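Local coordinates for uncharacterized protein (PDB 4WRP), which is of unknown function but probably a Legionella pneumophila effector, represented here by its helical C-terminal DUF5617 domain, the full-length protein also carrying a RavJ-type peptidase family, at residues His66-Arg69 / His70-Val74; Thr54-Ala57 / Lys58-Arg61. All coordinates share one frame; numbering follows the deposited sequence.

Contact 1 of 2, residues His66-Arg69 / His70-Val74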
ATOM      1  N   HIS A  66      -1.485 -11.035   8.839  1.00 32.44           N
ATOM      2  CA  HIS A  66      -1.387 -10.127   9.978  1.00 31.37           C
ATOM      3  C   HIS A  66      -1.203  -8.664   9.542  1.00 29.51           C
ATOM      4  O   HIS A  66      -1.780  -7.756  10.110  1.00 28.35           O
ATOM      5  CB  HIS A  66      -0.200 -10.528  10.798  1.00 31.14           C
ATOM      6  CG  HIS A  66       0.040  -9.645  11.961  1.00 30.72           C
ATOM      7  ND1 HIS A  66      -0.832  -9.580  13.029  1.00 32.42           N
ATOM      8  CD2 HIS A  66       1.051  -8.797  12.237  1.00 30.20           C
ATOM      9  CE1 HIS A  66      -0.349  -8.741  13.922  1.00 32.63           C
ATOM     10  NE2 HIS A  66       0.792  -8.262  13.469  1.00 31.36           N
ATOM     11  N   TRP A  67      -0.394  -8.471   8.507  1.00 27.14           N
ATOM     12  CA  TRP A  67      -0.027  -7.154   8.048  1.00 26.44           C
ATOM     13  C   TRP A  67      -1.115  -6.409   7.325  1.00 26.18           C
ATOM     14  O   TRP A  67      -0.974  -5.222   7.092  1.00 26.91           O
ATOM     15  CB  TRP A  67       1.159  -7.265   7.116  1.00 27.71           C
ATOM     16  CG  TRP A  67       2.203  -8.114   7.690  1.00 30.65           C
ATOM     17  CD1 TRP A  67       2.548  -9.377   7.303  1.00 34.33           C
ATOM     18  CD2 TRP A  67       3.018  -7.787   8.790  1.00 31.14           C
ATOM     19  NE1 TRP A  67       3.557  -9.845   8.090  1.00 33.89           N
ATOM     20  CE2 TRP A  67       3.876  -8.873   9.006  1.00 32.98           C
ATOM     21  CE3 TRP A  67       3.138  -6.645   9.599  1.00 31.29           C
ATOM     22  CZ2 TRP A  67       4.822  -8.871  10.017  1.00 32.11           C
ATOM     23  CZ3 TRP A  67       4.053  -6.640  10.581  1.00 30.63           C
ATOM     24  CH2 TRP A  67       4.890  -7.751  10.799  1.00 32.12           C
ATOM     25  N   ASN A  68      -2.171  -7.111   6.943  1.00 25.91           N
ATOM     26  CA  ASN A  68      -3.227  -6.525   6.154  1.00 27.53           C
ATOM     27  C   ASN A  68      -3.856  -5.319   6.823  1.00 27.91           C
ATOM     28  O   ASN A  68      -4.102  -4.318   6.181  1.00 25.52           O
ATOM     29  CB  ASN A  68      -4.306  -7.549   5.824  1.00 27.79           C
ATOM     30  CG  ASN A  68      -5.483  -6.938   5.111  1.00 28.64           C
ATOM     31  OD1 ASN A  68      -6.522  -6.680   5.707  1.00 28.92           O
ATOM     32  ND2 ASN A  68      -5.343  -6.741   3.824  1.00 27.23           N
ATOM     33  N   ARG A  69      -4.106  -5.422   8.106  1.00 29.17           N
ATOM     34  CA  ARG A  69      -4.799  -4.372   8.791  1.00 31.81           C
ATOM     35  C   ARG A  69      -4.070  -3.038   8.678  1.00 31.21           C
ATOM     36  O   ARG A  69      -4.672  -2.031   8.310  1.00 30.29           O
ATOM     37  CB  ARG A  69      -5.024  -4.730  10.249  1.00 36.43           C
ATOM     38  CG  ARG A  69      -5.889  -3.690  10.921  1.00 44.55           C
ATOM     39  CD  ARG A  69      -6.124  -4.114  12.346  1.00 53.34           C
ATOM     40  NE  ARG A  69      -6.244  -2.972  13.250  1.00 60.28           N
ATOM     41  CZ  ARG A  69      -7.258  -2.772  14.087  1.00 62.12           C
ATOM     42  NH1 ARG A  69      -7.249  -1.711  14.888  1.00 64.81           N
ATOM     43  NH2 ARG A  69      -8.257  -3.641  14.150  1.00 64.78           N
ATOM     44  N   HIS A  70      -2.775  -3.015   8.970  1.00 29.40           N
ATOM     45  CA  HIS A  70      -2.069  -1.780   8.914  1.00 29.91           C
ATOM     46  C   HIS A  70      -1.870  -1.355   7.447  1.00 26.92           C
ATOM     47  O   HIS A  70      -1.883  -0.178   7.136  1.00 24.72           O
ATOM     48  CB  HIS A  70      -0.710  -1.899   9.552  1.00 32.53           C
ATOM     49  CG  HIS A  70       0.057  -0.625   9.532  1.00 37.39           C
ATOM     50  ND1 HIS A  70      -0.277   0.452  10.326  1.00 42.51           N
ATOM     51  CD2 HIS A  70       1.128  -0.242   8.804  1.00 40.47           C
ATOM     52  CE1 HIS A  70       0.577   1.435  10.108  1.00 41.88           C
ATOM     53  NE2 HIS A  70       1.424   1.046   9.172  1.00 44.29           N
ATOM     54  N   HIS A  71      -1.710  -2.325   6.553  1.00 25.65           N
ATOM     55  CA  HIS A  71      -1.487  -1.984   5.147  1.00 23.56           C
ATOM     56  C   HIS A  71      -2.717  -1.309   4.546  1.00 23.20           C
ATOM     57  O   HIS A  71      -2.606  -0.299   3.882  1.00 22.44           O
ATOM     58  CB  HIS A  71      -1.113  -3.200   4.379  1.00 24.22           C
ATOM     59  CG  HIS A  71      -0.597  -2.904   3.018  1.00 24.16           C
ATOM     60  ND1 HIS A  71      -1.427  -2.806   1.930  1.00 26.05           N
ATOM     61  CD2 HIS A  71       0.658  -2.704   2.550  1.00 25.82           C
ATOM     62  CE1 HIS A  71      -0.719  -2.528   0.854  1.00 25.40           C
ATOM     63  NE2 HIS A  71       0.552  -2.480   1.199  1.00 25.37           N
ATOM     64  N   VAL A  72      -3.886  -1.850   4.855  1.00 24.48           N
ATOM     65  CA  VAL A  72      -5.166  -1.238   4.529  1.00 27.15           C
ATOM     66  C   VAL A  72      -5.264   0.184   5.110  1.00 28.72           C
ATOM     67  O   VAL A  72      -5.664   1.089   4.398  1.00 27.80           O
ATOM     68  CB  VAL A  72      -6.320  -2.162   4.966  1.00 29.48           C
ATOM     69  CG1 VAL A  72      -7.676  -1.454   5.078  1.00 31.66           C
ATOM     70  CG2 VAL A  72      -6.379  -3.350   4.007  1.00 31.17           C
ATOM     71  N   LYS A  73      -4.891   0.384   6.376  1.00 31.17           N
ATOM     72  CA  LYS A  73      -4.839   1.745   6.945  1.00 31.58           C
ATOM     73  C   LYS A  73      -3.976   2.699   6.080  1.00 29.39           C
ATOM     74  O   LYS A  73      -4.396   3.801   5.780  1.00 27.71           O
ATOM     75  CB  LYS A  73      -4.310   1.702   8.355  1.00 37.72           C
ATOM     76  CG  LYS A  73      -4.714   2.852   9.271  1.00 48.33           C
ATOM     77  CD  LYS A  73      -3.963   4.167   9.053  1.00 55.53           C
ATOM     78  CE  LYS A  73      -2.473   4.103   9.390  1.00 62.51           C
ATOM     79  NZ  LYS A  73      -1.769   5.407   9.149  1.00 64.63           N
ATOM     80  N   VAL A  74      -2.778   2.281   5.682  1.00 25.97           N
ATOM     81  CA  VAL A  74      -1.938   3.137   4.837  1.00 25.69           C
ATOM     82  C   VAL A  74      -2.607   3.425   3.485  1.00 25.18           C
ATOM     83  O   VAL A  74      -2.639   4.580   3.040  1.00 23.57           O
ATOM     84  CB  VAL A  74      -0.528   2.518   4.673  1.00 27.39           C
ATOM     85  CG1 VAL A  74       0.349   3.379   3.767  1.00 27.81           C
ATOM     86  CG2 VAL A  74       0.105   2.388   6.075  1.00 29.47           C
TER
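V72 N bonds to N68 O at 2.8 Å and almost straight (N-H...O 173°), one of three successive i to i+4 backbone bonds that wind the first turns of helix 68-83. Before it, H71 N reaches W67 O at 3.0 Å, in the plane of that carbonyl. After it, K73 N meets R69 O at 3.1 Å, the donor tilted 24° from the carbonyl plane. N68 and V72, one turn apart, also touch through their side chains: V72 CG2 lies against the amide of N68, 3.6 Å from ND2 and 3.7 Å from OD1, and the two side chains cross at a slant. Placed beside the backbone N, anti to the carbonyl carbon, CG2 points back toward the preceding turn and comes 3.3 Å from N68 O. One methyl thus touches both the side-chain amide and the backbone carbonyl of N68. ND2 has its polar partner elsewhere, in the hydroxyl of Y9. H71 CB packs 3.4 Å from W67 O, beside the bond made by its own backbone N. With CG anti to N (chi1 -168°), the imidazole of H71 is carried away from the first turn into a buried setting, where both ring nitrogens are engaged: ND1 with Y48 OH and NE2 with H10 ND1. These two bonds should fix the turn of the ring about its CB-CG bond. K73 directs its ammonium onward along the helix to a salt bridge with D77. The start of helix 68-83 is thus joined to two others: W67 lies on F6 and Y9 of helix 6-21, while N68 and V72 rest on Y48 of helix 34-49.

Contact 2 of 2, residues Thr54-Ala57 / Lys58-Arg61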
ATOM      1  N   THR A  54     -14.631  -6.654  -5.028  1.00 41.98           N
ATOM      2  CA  THR A  54     -14.819  -6.455  -6.466  1.00 41.37           C
ATOM      3  C   THR A  54     -13.609  -6.833  -7.299  1.00 39.30           C
ATOM      4  O   THR A  54     -13.762  -7.504  -8.291  1.00 39.40           O
ATOM      5  CB  THR A  54     -15.231  -5.024  -6.828  1.00 42.75           C
ATOM      6  OG1 THR A  54     -16.367  -4.655  -6.047  1.00 49.20           O
ATOM      7  CG2 THR A  54     -15.631  -4.936  -8.293  1.00 44.25           C
ATOM      8  N   TRP A  55     -12.414  -6.392  -6.928  1.00 35.87           N
ATOM      9  CA  TRP A  55     -11.240  -6.528  -7.805  1.00 35.61           C
ATOM     10  C   TRP A  55     -10.181  -7.461  -7.273  1.00 35.32           C
ATOM     11  O   TRP A  55      -9.311  -7.875  -8.011  1.00 35.14           O
ATOM     12  CB  TRP A  55     -10.605  -5.147  -8.012  1.00 36.79           C
ATOM     13  CG  TRP A  55     -11.368  -4.263  -8.920  1.00 38.18           C
ATOM     14  CD1 TRP A  55     -12.226  -3.232  -8.580  1.00 37.05           C
ATOM     15  CD2 TRP A  55     -11.347  -4.320 -10.345  1.00 38.96           C
ATOM     16  NE1 TRP A  55     -12.731  -2.652  -9.733  1.00 38.21           N
ATOM     17  CE2 TRP A  55     -12.216  -3.312 -10.822  1.00 40.16           C
ATOM     18  CE3 TRP A  55     -10.694  -5.147 -11.267  1.00 41.54           C
ATOM     19  CZ2 TRP A  55     -12.444  -3.112 -12.179  1.00 42.68           C
ATOM     20  CZ3 TRP A  55     -10.904  -4.928 -12.629  1.00 44.40           C
ATOM     21  CH2 TRP A  55     -11.771  -3.929 -13.068  1.00 43.55           C
ATOM     22  N   TRP A  56     -10.243  -7.777  -5.979  1.00 35.83           N
ATOM     23  CA  TRP A  56      -9.178  -8.515  -5.292  1.00 35.20           C
ATOM     24  C   TRP A  56      -9.539  -9.953  -4.897  1.00 38.35           C
ATOM     25  O   TRP A  56      -8.822 -10.552  -4.087  1.00 36.02           O
ATOM     26  CB  TRP A  56      -8.793  -7.765  -4.014  1.00 31.79           C
ATOM     27  CG  TRP A  56      -8.198  -6.439  -4.251  1.00 29.13           C
ATOM     28  CD1 TRP A  56      -8.860  -5.307  -4.541  1.00 28.96           C
ATOM     29  CD2 TRP A  56      -6.804  -6.109  -4.278  1.00 26.69           C
ATOM     30  NE1 TRP A  56      -8.003  -4.287  -4.701  1.00 27.02           N
ATOM     31  CE2 TRP A  56      -6.723  -4.744  -4.556  1.00 26.24           C
ATOM     32  CE3 TRP A  56      -5.626  -6.836  -4.083  1.00 25.80           C
ATOM     33  CZ2 TRP A  56      -5.499  -4.057  -4.640  1.00 25.46           C
ATOM     34  CZ3 TRP A  56      -4.406  -6.156  -4.146  1.00 25.08           C
ATOM     35  CH2 TRP A  56      -4.358  -4.785  -4.432  1.00 25.10           C
ATOM     36  N   ALA A  57     -10.619 -10.524  -5.450  1.00 40.83           N
ATOM     37  CA  ALA A  57     -11.064 -11.875  -5.027  1.00 42.94           C
ATOM     38  C   ALA A  57      -9.992 -12.937  -5.274  1.00 45.62           C
ATOM     39  O   ALA A  57      -9.751 -13.793  -4.425  1.00 46.89           O
ATOM     40  CB  ALA A  57     -12.358 -12.256  -5.715  1.00 45.85           C
ATOM     41  N   LYS A  58      -9.306 -12.860  -6.411  1.00 45.69           N
ATOM     42  CA  LYS A  58      -8.230 -13.799  -6.721  1.00 47.39           C
ATOM     43  C   LYS A  58      -7.148 -13.835  -5.624  1.00 48.06           C
ATOM     44  O   LYS A  58      -6.467 -14.839  -5.446  1.00 48.71           O
ATOM     45  CB  LYS A  58      -7.593 -13.430  -8.083  1.00 50.63           C
ATOM     46  CG  LYS A  58      -6.305 -14.187  -8.393  1.00 53.50           C
ATOM     47  CD  LYS A  58      -5.852 -14.020  -9.836  1.00 57.62           C
ATOM     48  CE  LYS A  58      -4.510 -14.727 -10.050  1.00 59.62           C
ATOM     49  NZ  LYS A  58      -4.293 -15.037 -11.494  1.00 64.99           N
ATOM     50  N   PHE A  59      -6.983 -12.727  -4.900  1.00 45.64           N
ATOM     51  CA  PHE A  59      -5.939 -12.578  -3.909  1.00 42.90           C
ATOM     52  C   PHE A  59      -6.497 -12.538  -2.496  1.00 43.17           C
ATOM     53  O   PHE A  59      -5.871 -11.961  -1.611  1.00 43.50           O
ATOM     54  CB  PHE A  59      -5.196 -11.267  -4.188  1.00 41.51           C
ATOM     55  CG  PHE A  59      -4.627 -11.203  -5.546  1.00 39.92           C
ATOM     56  CD1 PHE A  59      -3.487 -11.909  -5.847  1.00 43.29           C
ATOM     57  CD2 PHE A  59      -5.229 -10.468  -6.520  1.00 39.03           C
ATOM     58  CE1 PHE A  59      -2.947 -11.871  -7.120  1.00 42.44           C
ATOM     59  CE2 PHE A  59      -4.700 -10.425  -7.782  1.00 39.09           C
ATOM     60  CZ  PHE A  59      -3.570 -11.145  -8.084  1.00 41.57           C
ATOM     61  N   ARG A  60      -7.663 -13.129  -2.293  1.00 42.21           N
ATOM     62  CA  ARG A  60      -8.419 -13.042  -1.035  1.00 45.77           C
ATOM     63  C   ARG A  60      -7.583 -13.467   0.162  1.00 43.37           C
ATOM     64  O   ARG A  60      -7.817 -13.027   1.278  1.00 40.58           O
ATOM     65  CB  ARG A  60      -9.721 -13.877  -1.120  1.00 51.14           C
ATOM     66  CG  ARG A  60      -9.530 -15.343  -1.547  1.00 58.86           C
ATOM     67  CD  ARG A  60     -10.740 -15.938  -2.312  1.00 67.43           C
ATOM     68  NE  ARG A  60     -10.598 -17.369  -2.674  1.00 71.86           N
ATOM     69  CZ  ARG A  60      -9.901 -17.869  -3.711  1.00 74.16           C
ATOM     70  NH1 ARG A  60      -9.222 -17.089  -4.537  1.00 72.42           N
ATOM     71  NH2 ARG A  60      -9.877 -19.185  -3.927  1.00 78.65           N
ATOM     72  N   ARG A  61      -6.590 -14.309  -0.108  1.00 45.50           N
ATOM     73  CA  ARG A  61      -5.647 -14.794   0.882  1.00 48.76           C
ATOM     74  C   ARG A  61      -4.886 -13.666   1.613  1.00 44.25           C
ATOM     75  O   ARG A  61      -4.624 -13.767   2.813  1.00 43.22           O
ATOM     76  CB  ARG A  61      -4.640 -15.732   0.195  1.00 54.57           C
ATOM     77  CG  ARG A  61      -3.712 -16.421   1.170  1.00 62.48           C
ATOM     78  CD  ARG A  61      -3.102 -17.698   0.615  1.00 71.82           C
ATOM     79  NE  ARG A  61      -1.894 -18.075   1.360  1.00 78.40           N
ATOM     80  CZ  ARG A  61      -1.185 -19.180   1.147  1.00 84.09           C
ATOM     81  NH1 ARG A  61      -0.099 -19.408   1.871  1.00 85.85           N
ATOM     82  NH2 ARG A  61      -1.551 -20.059   0.212  1.00 87.16           N
TER
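A short 3-10 turn in the connection between helices 34-49 and 68-83 brings W56 and A57 against F59 and R60. F59 N bonds to W56 O at 3.0 Å, an i to i+3 bond whose donor stands well above the carbonyl plane. R60 N repeats the pattern one residue on, reaching A57 O at 3.1 Å. That oxygen has a second donor, R60 NH1, in a weak bond of 3.3 Å that is nonetheless fairly straight (N-H...O 164°). The guanidinium presents its edge to A57 O, which lies near its plane. R60 can curl back in this way because CG sits between its backbone N and carbonyl carbon (chi1 53°), laying the aliphatic part of the chain along the same oxygen, with CD at 3.2 Å. On the other flank the indole of W56 and the ring of F59 meet loosely and obliquely, CE3 to CD2 being 4.4 Å. K58 CG lies over the centre of one face of F59, 4.0 Å above it, and its extended chain carries NZ to a salt bridge with E19. Both aromatics rest on A16 of helix 6-21, and W56 NE1 bonds to V44 O. Two consecutive i to i+3 bonds are characteristic of a short 3-10 turn, here set against helix 6-21 through W56 and F59.

Overall arrangement
Contact 2 comes first in the chain, in the connection after helix 34-49; contact 1 follows a few residues later, where helix 68-83 begins. Their centres lie about 15 Å apart and their nearest atoms about 7 Å, so they do not touch directly. They are joined instead through shared neighbours. W13 of helix 6-21 stacks on W56 and also meets the ring of H71, while Y48 of helix 34-49 adjoins W56, N68, H71 and V72; F63, in the intervening loop, touches both W56 and N68. The centre of contact 1 lies about 8 Å from the centre of the chain, that of contact 2 about 15 Å.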